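Local coordinates for protein motility-associated killing factor MakB (Vibrio cholerae serotype O1, PDB 6W1W) that probably serves as one component of a three-part bacterial cytotoxin whose members resemble alpha-pore-forming toxins, in which several proteins act together on target membranes, at residues 27-32 / 267-272; 148-153 / 258-263; 158-163 / 251-256; 164-169 / 236-241; 175-180 / 226-231. One frame throughout, in Å; residues are numbered along the deposited sequence.

Contact 1 (27-32 / 267-272); sequences SNYDAT and SNMSEE
Met269 lies between Tyr29 and Thr32, and its side chain passes from the edge of the Tyr29 ring to Thr32. CB points toward the opposing helix and sits 3.9 Å from CD1 of Tyr29, near the plane of the ring and at its edge. CG runs past the same carbon. The sulfur then stays beside the ring: Met269 SD is 5.4 Å from the Tyr29 centroid and 78° off the normal, a Met-aromatic contact made at the rim. A bend at chi3 (-40°) carries the methyl on to Thr32, whose OG1 lies 3.8 Å from SD and whose CG2 lies 4.2 Å from CE. The contact joins helix 9-35 to the C-terminal part of helix 251-270 within the elongated helical bundle, as in alpha-pore-forming toxins. A 2.7 Å bond from Thr32 OG1 to Asn28 O helps fix the rotation of the threonine, although Ala215 O on strand 209-220 competes for the single hydroxyl hydrogen; Asn28 O also accepts from Thr32 N. Beyond the methionine, Ser270 OG comes obliquely to the Tyr29 ring, 3.1 Å from CE1, and hydrogen-bonds Glu139 of helix 100-151; Tyr29 OH reaches the same carboxylate weakly.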
# COMPACT_ATOMS: atom_id res chain seq x y z
N SER A 27 -1.12 2.73 1.30
CA SER A 27 -1.51 3.54 2.45
C SER A 27 -0.39 4.45 2.94
O SER A 27 -0.67 5.43 3.65
CB SER A 27 -1.96 2.63 3.60
OG SER A 27 -0.90 1.81 4.06
N ASN A 28 0.86 4.17 2.57
CA ASN A 28 1.96 5.04 2.95
C ASN A 28 2.45 5.91 1.80
O ASN A 28 3.30 6.78 2.01
CB ASN A 28 3.12 4.21 3.53
CG ASN A 28 2.85 3.77 4.96
OD1 ASN A 28 2.99 4.56 5.90
ND2 ASN A 28 2.45 2.52 5.13
N TYR A 29 1.92 5.71 0.59
CA TYR A 29 2.12 6.71 -0.46
C TYR A 29 1.47 8.02 -0.06
O TYR A 29 1.96 9.10 -0.43
CB TYR A 29 1.55 6.22 -1.79
CG TYR A 29 1.62 7.25 -2.90
CD1 TYR A 29 2.77 7.39 -3.66
CD2 TYR A 29 0.54 8.07 -3.18
CE1 TYR A 29 2.85 8.33 -4.67
CE2 TYR A 29 0.61 9.02 -4.19
CZ TYR A 29 1.76 9.14 -4.93
OH TYR A 29 1.84 10.08 -5.94
N ASP A 30 0.36 7.95 0.68
CA ASP A 30 -0.21 9.15 1.28
C ASP A 30 0.76 9.77 2.27
O ASP A 30 1.13 10.95 2.15
CB ASP A 30 -1.54 8.80 1.96
CG ASP A 30 -2.05 9.92 2.84
OD1 ASP A 30 -2.33 11.02 2.32
OD2 ASP A 30 -2.18 9.69 4.06
N ALA A 31 1.21 8.97 3.25
CA ALA A 31 2.14 9.47 4.26
C ALA A 31 3.40 10.05 3.63
O ALA A 31 3.91 11.08 4.08
CB ALA A 31 2.50 8.36 5.24
N THR A 32 3.92 9.39 2.59
CA THR A 32 5.03 9.96 1.84
C THR A 32 4.67 11.32 1.26
O THR A 32 5.50 12.24 1.25
CB THR A 32 5.45 9.00 0.71
OG1 THR A 32 5.72 7.70 1.25
CG2 THR A 32 6.69 9.52 -0.02
N SER A 267 6.82 8.09 -8.73
CA SER A 267 6.29 7.40 -9.90
C SER A 267 6.31 5.89 -9.70
O SER A 267 5.31 5.21 -9.97
CB SER A 267 7.08 7.78 -11.15
OG SER A 267 6.59 8.97 -11.74
N ASN A 268 7.43 5.34 -9.22
CA ASN A 268 7.51 3.90 -9.01
C ASN A 268 6.62 3.46 -7.85
O ASN A 268 6.04 2.37 -7.90
CB ASN A 268 8.95 3.48 -8.76
CG ASN A 268 9.83 3.66 -9.98
OD1 ASN A 268 10.88 4.29 -9.91
ND2 ASN A 268 9.40 3.09 -11.10
N MET A 269 6.52 4.29 -6.82
CA MET A 269 5.61 3.98 -5.71
C MET A 269 4.17 3.91 -6.19
O MET A 269 3.41 3.03 -5.76
CB MET A 269 5.76 5.03 -4.61
CG MET A 269 5.57 4.51 -3.19
SD MET A 269 6.05 5.75 -1.96
CE MET A 269 7.53 6.44 -2.70
N SER A 270 3.77 4.84 -7.07
CA SER A 270 2.39 4.86 -7.54
C SER A 270 2.06 3.66 -8.41
O SER A 270 0.90 3.22 -8.43
CB SER A 270 2.11 6.15 -8.32
OG SER A 270 2.05 7.27 -7.45
N GLU A 271 3.05 3.11 -9.12
CA GLU A 271 2.77 1.94 -9.96
C GLU A 271 2.40 0.71 -9.16
O GLU A 271 2.00 -0.30 -9.75
CB GLU A 271 3.98 1.64 -10.86
CG GLU A 271 4.43 2.81 -11.73
CD GLU A 271 3.38 3.27 -12.73
OE1 GLU A 271 2.40 2.54 -12.98
OE2 GLU A 271 3.55 4.38 -13.29
N GLU A 272 2.52 0.75 -7.83
CA GLU A 272 1.99 -0.31 -6.98
C GLU A 272 0.48 -0.25 -6.86
O GLU A 272 -0.13 -1.23 -6.42
CB GLU A 272 2.64 -0.26 -5.60
CG GLU A 272 4.17 -0.38 -5.62
CD GLU A 272 4.65 -1.65 -6.30
OE1 GLU A 272 4.18 -2.75 -5.92
OE2 GLU A 272 5.50 -1.56 -7.21

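Contact 2 (148-153 / 258-263)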
# COMPACT_ATOMS: atom_id res chain seq x y z
N ASP A 148 12.03 21.34 -16.75
CA ASP A 148 12.42 22.68 -17.19
C ASP A 148 13.69 23.14 -16.48
O ASP A 148 14.56 23.76 -17.10
CB ASP A 148 11.28 23.67 -16.95
CG ASP A 148 10.10 23.42 -17.86
OD1 ASP A 148 10.32 23.15 -19.06
OD2 ASP A 148 8.95 23.48 -17.37
N GLY A 149 13.81 22.84 -15.18
CA GLY A 149 15.04 23.14 -14.47
C GLY A 149 16.23 22.36 -15.01
O GLY A 149 17.36 22.85 -14.99
N TRP A 150 15.98 21.14 -15.50
CA TRP A 150 17.04 20.32 -16.06
C TRP A 150 17.63 20.96 -17.31
O TRP A 150 18.86 21.05 -17.45
CB TRP A 150 16.50 18.92 -16.37
CG TRP A 150 17.48 17.83 -16.11
CD1 TRP A 150 18.39 17.32 -17.00
CD2 TRP A 150 17.67 17.12 -14.89
NE1 TRP A 150 19.13 16.33 -16.40
CE2 TRP A 150 18.71 16.19 -15.10
CE3 TRP A 150 17.06 17.18 -13.63
CZ2 TRP A 150 19.15 15.32 -14.11
CZ3 TRP A 150 17.50 16.32 -12.64
CH2 TRP A 150 18.54 15.40 -12.89
N ASN A 151 16.77 21.43 -18.22
CA ASN A 151 17.24 21.88 -19.52
C ASN A 151 18.05 23.17 -19.43
O ASN A 151 18.96 23.38 -20.24
CB ASN A 151 16.05 22.07 -20.46
CG ASN A 151 15.44 20.75 -20.90
OD1 ASN A 151 15.58 20.35 -22.05
ND2 ASN A 151 14.78 20.06 -19.98
N GLU A 152 17.75 24.04 -18.47
CA GLU A 152 18.53 25.25 -18.28
C GLU A 152 19.78 25.02 -17.43
O GLU A 152 20.54 25.96 -17.19
CB GLU A 152 17.66 26.35 -17.66
CG GLU A 152 17.28 26.15 -16.20
CD GLU A 152 16.47 27.33 -15.66
OE1 GLU A 152 15.51 27.73 -16.34
OE2 GLU A 152 16.81 27.85 -14.58
N LEU A 153 20.00 23.78 -16.99
CA LEU A 153 21.21 23.37 -16.29
C LEU A 153 21.90 22.22 -17.01
O LEU A 153 22.46 21.31 -16.38
CB LEU A 153 20.89 22.98 -14.84
CG LEU A 153 20.42 24.08 -13.88
CD1 LEU A 153 19.91 23.46 -12.59
CD2 LEU A 153 21.56 25.05 -13.61
N ILE A 258 18.20 16.26 -6.98
CA ILE A 258 17.47 15.70 -5.85
C ILE A 258 16.00 15.51 -6.20
O ILE A 258 15.46 14.40 -6.10
CB ILE A 258 17.64 16.59 -4.60
CG1 ILE A 258 19.09 16.53 -4.10
CG2 ILE A 258 16.65 16.18 -3.51
CD1 ILE A 258 19.36 17.39 -2.88
N THR A 259 15.34 16.59 -6.63
CA THR A 259 13.89 16.57 -6.85
C THR A 259 13.50 15.56 -7.92
O THR A 259 12.47 14.89 -7.81
CB THR A 259 13.39 17.97 -7.22
OG1 THR A 259 14.11 18.46 -8.35
CG2 THR A 259 13.56 18.93 -6.05
N LYS A 260 14.30 15.44 -8.98
CA LYS A 260 14.01 14.45 -10.01
C LYS A 260 13.94 13.05 -9.43
O LYS A 260 13.08 12.25 -9.81
CB LYS A 260 15.06 14.55 -11.12
CG LYS A 260 15.42 13.24 -11.81
CD LYS A 260 14.32 12.74 -12.72
CE LYS A 260 14.84 11.73 -13.72
NZ LYS A 260 15.66 12.37 -14.79
N ALA A 261 14.81 12.73 -8.46
CA ALA A 261 14.82 11.40 -7.87
C ALA A 261 13.65 11.18 -6.91
O ALA A 261 13.12 10.07 -6.84
CB ALA A 261 16.14 11.14 -7.15
N ILE A 262 13.24 12.22 -6.18
CA ILE A 262 12.06 12.09 -5.32
C ILE A 262 10.81 11.83 -6.17
O ILE A 262 9.98 10.98 -5.83
CB ILE A 262 11.90 13.35 -4.45
CG1 ILE A 262 13.23 13.72 -3.81
CG2 ILE A 262 10.84 13.12 -3.38
CD1 ILE A 262 13.79 12.63 -2.93
N ILE A 263 10.67 12.56 -7.28
CA ILE A 263 9.56 12.28 -8.20
C ILE A 263 9.70 10.88 -8.77
O ILE A 263 8.72 10.12 -8.84
CB ILE A 263 9.50 13.35 -9.31
CG1 ILE A 263 8.56 14.49 -8.92
CG2 ILE A 263 9.07 12.75 -10.65
CD1 ILE A 263 9.07 15.38 -7.82
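Trp150 and Lys260 make this contact by themselves, and it is an instructive case of a lysine used twice: its methylene groups pack and its ammonium group faces an aromatic ring. The indole leaves helix 100-151 near its C-terminal end. Its chi1 of -144° stands well short of fully anti, which swings the six-membered ring toward helix 251-270, where it crosses the lysine chain at about a right angle. CB of Lys260 comes obliquely to the benzo part, 3.4 Å from Trp150 CZ3, and CG follows at 3.8 Å from the same CZ3. From there the chain climbs off the ring: a bend at chi2 (73°) takes CD and CE away from it, and a second bend at chi4 turns the nitrogen back over the face. Lys260 NZ ends 4.7 Å from the centroid of the six-membered ring and only 13° off its normal, a cation-pi interaction. Beyond the pair, Trp150 packs on Glu157 and Met160 of the helix that follows, and a 1,2-ethanediol, probably from the crystallisation liquor, lies near the lysine. With no hydrogen bond between the segments, the attraction probably rests partly on the electron-rich indole face meeting a positive charge and partly on apolar contact with the methylenes, so the lysine can pack against a buried tryptophan while its nitrogen stays turned to the ring.

Contact 3 (158-163 / 251-256); sequences QAMVRI and EEAQAA
Met160 rests against a flat group of the partner helix, the peptide carbonyl of Ala253: its CG lies 3.4 Å from Ala253 O, and the sulfur lies close by the same oxygen. Of the other flat groups, the guanidinium of Arg162 lies outside the interface, with Gln158 O of its own helix over one face. The amide of Gln254 is held by partners beyond the two segments, NE2 by Ala249 O and OE1 by Val204 N, so its polar end is bound while its aliphatic part is left to pack. The remaining contacts are apolar. Met160 CG takes the position anti to the carbonyl carbon (chi1 -76°), and with chi2 extended this sets SD over two alanine methyls, 3.7 Å from Ala253 CB and 3.9 Å from Ala256 CB; the bend at chi3 only directs the terminal methyl. One helical turn further on, Ile163 CD1 lies 4.3 Å from Gln254 CG. The axes of the two segments come to 9.2 Å at a signed crossing angle of -40°. This is helix-helix packing toward the same end of the elongated bundle as the Trp150-Lys260 pair: the beginning of helix 157-176 meets the beginning of helix 251-270, with Trp47 of helix 46-66 on Ala256 and Leu242 and Leu245 of helix 233-245 on Ile163. No hydrogen bond crosses between the segments; thioether, methyl and methylene groups fill a buried interface by dispersion, and the one polar side chain in it has its amide satisfied by neighbouring backbone.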
# COMPACT_ATOMS: atom_id res chain seq x y z
N GLN A 158 25.62 15.16 -16.72
CA GLN A 158 26.29 13.97 -16.21
C GLN A 158 26.45 14.03 -14.70
O GLN A 158 26.17 13.04 -14.00
CB GLN A 158 27.65 13.81 -16.89
CG GLN A 158 27.58 13.71 -18.40
CD GLN A 158 28.90 13.33 -19.03
OE1 GLN A 158 29.85 12.94 -18.34
NE2 GLN A 158 28.98 13.43 -20.36
N ALA A 159 26.87 15.18 -14.17
CA ALA A 159 26.95 15.35 -12.72
C ALA A 159 25.59 15.17 -12.05
O ALA A 159 25.52 14.71 -10.91
CB ALA A 159 27.53 16.73 -12.39
N MET A 160 24.50 15.52 -12.74
CA MET A 160 23.19 15.45 -12.12
C MET A 160 22.58 14.05 -12.21
O MET A 160 21.85 13.64 -11.31
CB MET A 160 22.25 16.48 -12.74
CG MET A 160 22.50 17.90 -12.28
SD MET A 160 21.28 19.05 -12.93
CE MET A 160 21.41 18.73 -14.69
N VAL A 161 22.85 13.33 -13.30
CA VAL A 161 22.34 11.96 -13.41
C VAL A 161 22.90 11.10 -12.29
O VAL A 161 22.20 10.25 -11.72
CB VAL A 161 22.65 11.37 -14.80
CG1 VAL A 161 22.17 9.93 -14.89
CG2 VAL A 161 22.02 12.21 -15.89
N ARG A 162 24.17 11.31 -11.94
CA ARG A 162 24.79 10.52 -10.88
C ARG A 162 24.15 10.81 -9.53
O ARG A 162 23.91 9.89 -8.73
CB ARG A 162 26.29 10.78 -10.82
CG ARG A 162 27.02 10.49 -12.12
CD ARG A 162 28.52 10.59 -11.97
NE ARG A 162 29.17 10.82 -13.26
CZ ARG A 162 29.72 11.97 -13.62
NH1 ARG A 162 29.72 13.00 -12.79
NH2 ARG A 162 30.29 12.08 -14.82
N ILE A 163 23.86 12.08 -9.25
CA ILE A 163 23.25 12.43 -7.98
C ILE A 163 21.83 11.87 -7.88
O ILE A 163 21.41 11.38 -6.83
CB ILE A 163 23.27 13.96 -7.77
CG1 ILE A 163 24.71 14.46 -7.69
CG2 ILE A 163 22.51 14.34 -6.52
CD1 ILE A 163 24.82 15.94 -7.48
N GLU A 251 24.74 24.64 -6.97
CA GLU A 251 23.64 24.64 -6.01
C GLU A 251 22.33 24.22 -6.66
O GLU A 251 21.63 23.33 -6.16
CB GLU A 251 23.50 26.02 -5.37
CG GLU A 251 24.62 26.37 -4.41
CD GLU A 251 24.09 26.74 -3.03
OE1 GLU A 251 22.88 26.52 -2.79
OE2 GLU A 251 24.88 27.25 -2.21
N GLU A 252 21.97 24.85 -7.78
CA GLU A 252 20.73 24.51 -8.46
C GLU A 252 20.77 23.08 -8.99
O GLU A 252 19.79 22.34 -8.86
CB GLU A 252 20.45 25.49 -9.59
CG GLU A 252 19.88 26.82 -9.14
CD GLU A 252 19.23 27.59 -10.27
OE1 GLU A 252 18.78 26.96 -11.25
OE2 GLU A 252 19.17 28.84 -10.18
N ALA A 253 21.90 22.68 -9.58
CA ALA A 253 22.02 21.34 -10.13
C ALA A 253 21.81 20.27 -9.07
O ALA A 253 21.23 19.21 -9.36
CB ALA A 253 23.39 21.17 -10.80
N GLN A 254 22.26 20.52 -7.84
CA GLN A 254 21.98 19.58 -6.76
C GLN A 254 20.48 19.50 -6.49
O GLN A 254 19.91 18.41 -6.42
CB GLN A 254 22.74 19.98 -5.50
CG GLN A 254 24.23 19.69 -5.54
CD GLN A 254 24.96 20.28 -4.34
OE1 GLN A 254 24.73 19.87 -3.20
NE2 GLN A 254 25.82 21.25 -4.60
N ALA A 255 19.84 20.66 -6.35
CA ALA A 255 18.39 20.69 -6.13
C ALA A 255 17.65 20.08 -7.31
O ALA A 255 16.64 19.40 -7.13
CB ALA A 255 17.92 22.12 -5.89
N ALA A 256 18.13 20.33 -8.53
CA ALA A 256 17.51 19.73 -9.70
C ALA A 256 17.62 18.21 -9.65
O ALA A 256 16.65 17.49 -9.90
CB ALA A 256 18.13 20.28 -10.98

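Contact 4 (164-169 / 236-241)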
# COMPACT_ATOMS: atom_id res chain seq x y z
N ALA A 164 21.07 11.93 -8.98
CA ALA A 164 19.72 11.39 -8.96
C ALA A 164 19.73 9.86 -8.90
O ALA A 164 18.84 9.26 -8.28
CB ALA A 164 18.93 11.87 -10.18
N THR A 165 20.73 9.23 -9.52
CA THR A 165 20.82 7.77 -9.48
C THR A 165 21.25 7.27 -8.11
O THR A 165 20.83 6.18 -7.69
CB THR A 165 21.80 7.27 -10.55
OG1 THR A 165 21.54 7.93 -11.79
CG2 THR A 165 21.67 5.76 -10.74
N GLU A 166 22.07 8.05 -7.40
CA GLU A 166 22.53 7.64 -6.08
C GLU A 166 21.42 7.77 -5.05
O GLU A 166 21.25 6.89 -4.19
CB GLU A 166 23.74 8.48 -5.66
CG GLU A 166 24.69 7.76 -4.74
CD GLU A 166 24.95 6.33 -5.18
OE1 GLU A 166 24.81 5.41 -4.35
OE2 GLU A 166 25.27 6.13 -6.38
N ILE A 167 20.65 8.86 -5.12
CA ILE A 167 19.50 9.03 -4.24
C ILE A 167 18.50 7.90 -4.45
O ILE A 167 17.89 7.40 -3.50
CB ILE A 167 18.87 10.41 -4.47
CG1 ILE A 167 19.83 11.51 -4.01
CG2 ILE A 167 17.54 10.53 -3.75
CD1 ILE A 167 19.47 12.90 -4.51
N GLY A 168 18.33 7.47 -5.70
CA GLY A 168 17.47 6.34 -5.98
C GLY A 168 18.06 5.02 -5.56
O GLY A 168 17.33 4.09 -5.20
N SER A 169 19.39 4.90 -5.61
CA SER A 169 20.04 3.70 -5.09
C SER A 169 19.98 3.67 -3.57
O SER A 169 19.68 2.62 -2.97
CB SER A 169 21.48 3.63 -5.58
OG SER A 169 22.00 2.32 -5.44
N GLN A 236 25.34 2.59 3.94
CA GLN A 236 26.48 3.46 4.20
C GLN A 236 27.36 3.67 2.98
O GLN A 236 28.08 4.67 2.92
CB GLN A 236 27.30 2.90 5.37
CG GLN A 236 26.85 3.40 6.73
CD GLN A 236 27.13 4.88 6.93
OE1 GLN A 236 27.81 5.51 6.12
NE2 GLN A 236 26.59 5.44 8.01
N GLN A 237 27.33 2.75 2.01
CA GLN A 237 28.09 2.94 0.78
C GLN A 237 27.39 3.87 -0.18
O GLN A 237 28.05 4.59 -0.95
CB GLN A 237 28.36 1.59 0.11
CG GLN A 237 29.28 0.67 0.90
CD GLN A 237 29.39 -0.72 0.29
OE1 GLN A 237 29.15 -0.91 -0.90
NE2 GLN A 237 29.74 -1.70 1.11
N ASP A 238 26.05 3.87 -0.18
CA ASP A 238 25.29 4.84 -0.96
C ASP A 238 25.32 6.22 -0.30
O ASP A 238 25.41 7.24 -1.00
CB ASP A 238 23.85 4.37 -1.14
CG ASP A 238 23.75 3.12 -2.00
OD1 ASP A 238 24.67 2.89 -2.82
OD2 ASP A 238 22.76 2.37 -1.87
N LEU A 239 25.25 6.26 1.03
CA LEU A 239 25.35 7.54 1.74
C LEU A 239 26.68 8.23 1.48
O LEU A 239 26.73 9.44 1.27
CB LEU A 239 25.15 7.31 3.24
CG LEU A 239 23.73 7.39 3.79
CD1 LEU A 239 23.62 6.65 5.12
CD2 LEU A 239 23.30 8.84 3.94
N ASP A 240 27.78 7.47 1.51
CA ASP A 240 29.09 8.09 1.31
C ASP A 240 29.31 8.48 -0.14
O ASP A 240 29.88 9.53 -0.42
CB ASP A 240 30.20 7.14 1.79
CG ASP A 240 30.40 7.17 3.29
OD1 ASP A 240 29.69 7.93 3.98
OD2 ASP A 240 31.29 6.44 3.79
N LYS A 241 28.85 7.64 -1.07
CA LYS A 241 28.98 7.96 -2.49
C LYS A 241 28.25 9.25 -2.83
O LYS A 241 28.71 10.05 -3.66
CB LYS A 241 28.46 6.79 -3.33
CG LYS A 241 28.91 6.78 -4.78
CD LYS A 241 28.28 5.60 -5.51
CE LYS A 241 29.15 5.10 -6.66
NZ LYS A 241 30.36 4.36 -6.18
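Glu166 meets Asp238 and Lys241 at once: it packs on the lysine methylenes, while its carboxylate faces that of the aspartate as an unfavourable like-charge pair, and no ion pair forms within the contact. Glu166 OE1 lies 3.0 Å from Asp238 OD1, two acceptors with their carboxylate planes 53° apart. Its OE2 is 3.2 Å from Lys241 CD, while Lys241 NZ stays 5.4 Å from that same OE2 because the lysine bends at chi4 and leads its end away. Glu166 reaches this place by a bend at chi2 (44°), which turns the carboxylate toward the other helix although CB points to one side. The two segments form an antiparallel helix pair, 157-176 with 233-245, at 157° and 9.3 Å between axes. Ser169 brings its carbonyl O to 3.3 Å from Asp238 OD2, again two acceptors, and no hydrogen bond links these residues; Asp238 OD2 has a weak one with Ser173 OG. In the next shell, Leu242 and Leu245 pack on Glu166, and Leu170 on Asp238. Farther out, Ile167 turns to Ile258 and Ala261 of helix 251-270, and Leu239 lies against the loop residues Thr347 and Asn350.

Contact 5 (175-180 / 226-231); sequences ASLGAN and YSTISS
Leu177 reaches over to Thr228 and Ile229, and helix 225-230 presents these two residues in succession. Thr228 comes first and points toward Leu177. Its OG1 is anti to the backbone N (chi1 -168°) and comes 3.6 Å from Leu177 CB, while CG2 lies a little farther from the same CB. The leucine's CD1 reaches the backbone, 3.4 Å from Thr228 O, and ends at Ile229, 3.7 Å from CA and 3.8 Å from CG1. This residue stands to one side of the approach, so the methyl of Leu177 fits between the backbone of one turn and the start of the isoleucine side chain. Ser230 follows, its OG bonded to Tyr226 O within the same short helix over 2.6 Å. No hydrogen bond crosses the contact. It joins the loop just after helix 157-176 to the short helix after strand 209-220: Leu218 of that strand packs on Thr228 and Ile229, Ile352 of strand 351-354 on Ile229, and Ala179 pairs by backbone bonds with Phe219.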
# COMPACT_ATOMS: atom_id res chain seq x y z
N ALA A 175 15.10 0.08 1.14
CA ALA A 175 13.87 -0.67 0.89
C ALA A 175 14.11 -2.17 0.96
O ALA A 175 13.18 -2.93 1.22
CB ALA A 175 13.30 -0.29 -0.47
N SER A 176 15.35 -2.62 0.72
CA SER A 176 15.63 -4.05 0.76
C SER A 176 15.59 -4.59 2.18
O SER A 176 15.24 -5.76 2.39
CB SER A 176 16.99 -4.34 0.12
OG SER A 176 16.97 -4.03 -1.26
N LEU A 177 15.92 -3.76 3.18
CA LEU A 177 15.89 -4.20 4.57
C LEU A 177 14.49 -4.51 5.06
O LEU A 177 14.34 -5.12 6.12
CB LEU A 177 16.53 -3.14 5.47
CG LEU A 177 17.73 -2.39 4.89
CD1 LEU A 177 18.20 -1.31 5.84
CD2 LEU A 177 18.86 -3.35 4.55
N GLY A 178 13.46 -4.10 4.32
CA GLY A 178 12.09 -4.27 4.78
C GLY A 178 11.58 -5.70 4.60
O GLY A 178 11.85 -6.36 3.59
N ALA A 179 10.82 -6.15 5.58
CA ALA A 179 10.24 -7.49 5.55
C ALA A 179 9.14 -7.58 4.50
O ALA A 179 8.41 -6.62 4.23
CB ALA A 179 9.66 -7.85 6.92
N ASN A 180 9.02 -8.77 3.91
CA ASN A 180 7.92 -9.06 2.99
C ASN A 180 6.73 -9.58 3.78
O ASN A 180 6.88 -10.44 4.66
CB ASN A 180 8.36 -10.08 1.94
CG ASN A 180 9.24 -9.47 0.87
OD1 ASN A 180 9.10 -8.30 0.53
ND2 ASN A 180 10.17 -10.27 0.34
N TYR A 226 15.81 1.09 13.27
CA TYR A 226 17.15 1.66 13.43
C TYR A 226 18.22 0.58 13.35
O TYR A 226 19.27 0.78 12.72
CB TYR A 226 17.25 2.41 14.76
CG TYR A 226 18.61 3.03 15.01
CD1 TYR A 226 18.97 4.21 14.38
CD2 TYR A 226 19.52 2.45 15.87
CE1 TYR A 226 20.21 4.79 14.61
CE2 TYR A 226 20.77 3.02 16.10
CZ TYR A 226 21.11 4.19 15.47
OH TYR A 226 22.34 4.76 15.70
N SER A 227 17.96 -0.58 13.96
CA SER A 227 18.96 -1.65 14.00
C SER A 227 19.33 -2.12 12.60
O SER A 227 20.51 -2.33 12.29
CB SER A 227 18.45 -2.82 14.84
OG SER A 227 18.58 -2.57 16.23
N THR A 228 18.34 -2.30 11.73
CA THR A 228 18.62 -2.86 10.42
C THR A 228 19.25 -1.83 9.49
O THR A 228 19.99 -2.20 8.57
CB THR A 228 17.34 -3.44 9.82
OG1 THR A 228 17.65 -4.23 8.66
CG2 THR A 228 16.34 -2.34 9.44
N ILE A 229 18.99 -0.54 9.71
CA ILE A 229 19.49 0.50 8.81
C ILE A 229 20.93 0.87 9.15
O ILE A 229 21.79 0.91 8.27
CB ILE A 229 18.57 1.74 8.84
CG1 ILE A 229 17.18 1.40 8.31
CG2 ILE A 229 19.20 2.89 8.04
CD1 ILE A 229 16.17 2.55 8.44
N SER A 230 21.20 1.16 10.43
CA SER A 230 22.55 1.55 10.83
C SER A 230 23.55 0.43 10.58
O SER A 230 24.72 0.70 10.27
CB SER A 230 22.56 1.97 12.30
OG SER A 230 21.83 1.06 13.10
N SER A 231 23.12 -0.83 10.69
CA SER A 231 23.97 -1.99 10.47
C SER A 231 23.99 -2.46 9.02
O SER A 231 24.67 -3.44 8.71
CB SER A 231 23.53 -3.14 11.36
OG SER A 231 23.00 -4.21 10.58

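Overall arrangement
The five contacts nest along the chain, each one lying inside the loop closed by the one before it, from contact 1 to contact 5. Contacts 2 and 3 are the closest pair, about 8 Å centre to centre, and they touch where Trp150 CZ3 meets Ala256 O and Trp150 CZ2 meets Met160 CB. The centre of contact 4 lies about 13 Å from that of contact 3 and about 17 Å from that of contact 2, joined to the latter by Ile167 packing on Ile258 and Ala261. Contact 5 is about 16 Å from contact 4, centre to centre, and does not touch it. Helix 251-270 serves contacts 1, 2 and 3, and helix 157-176 serves 3, 4 and 5. Contact 1, nearest the centre of the chain, has its centre about 20 Å from that of contact 2.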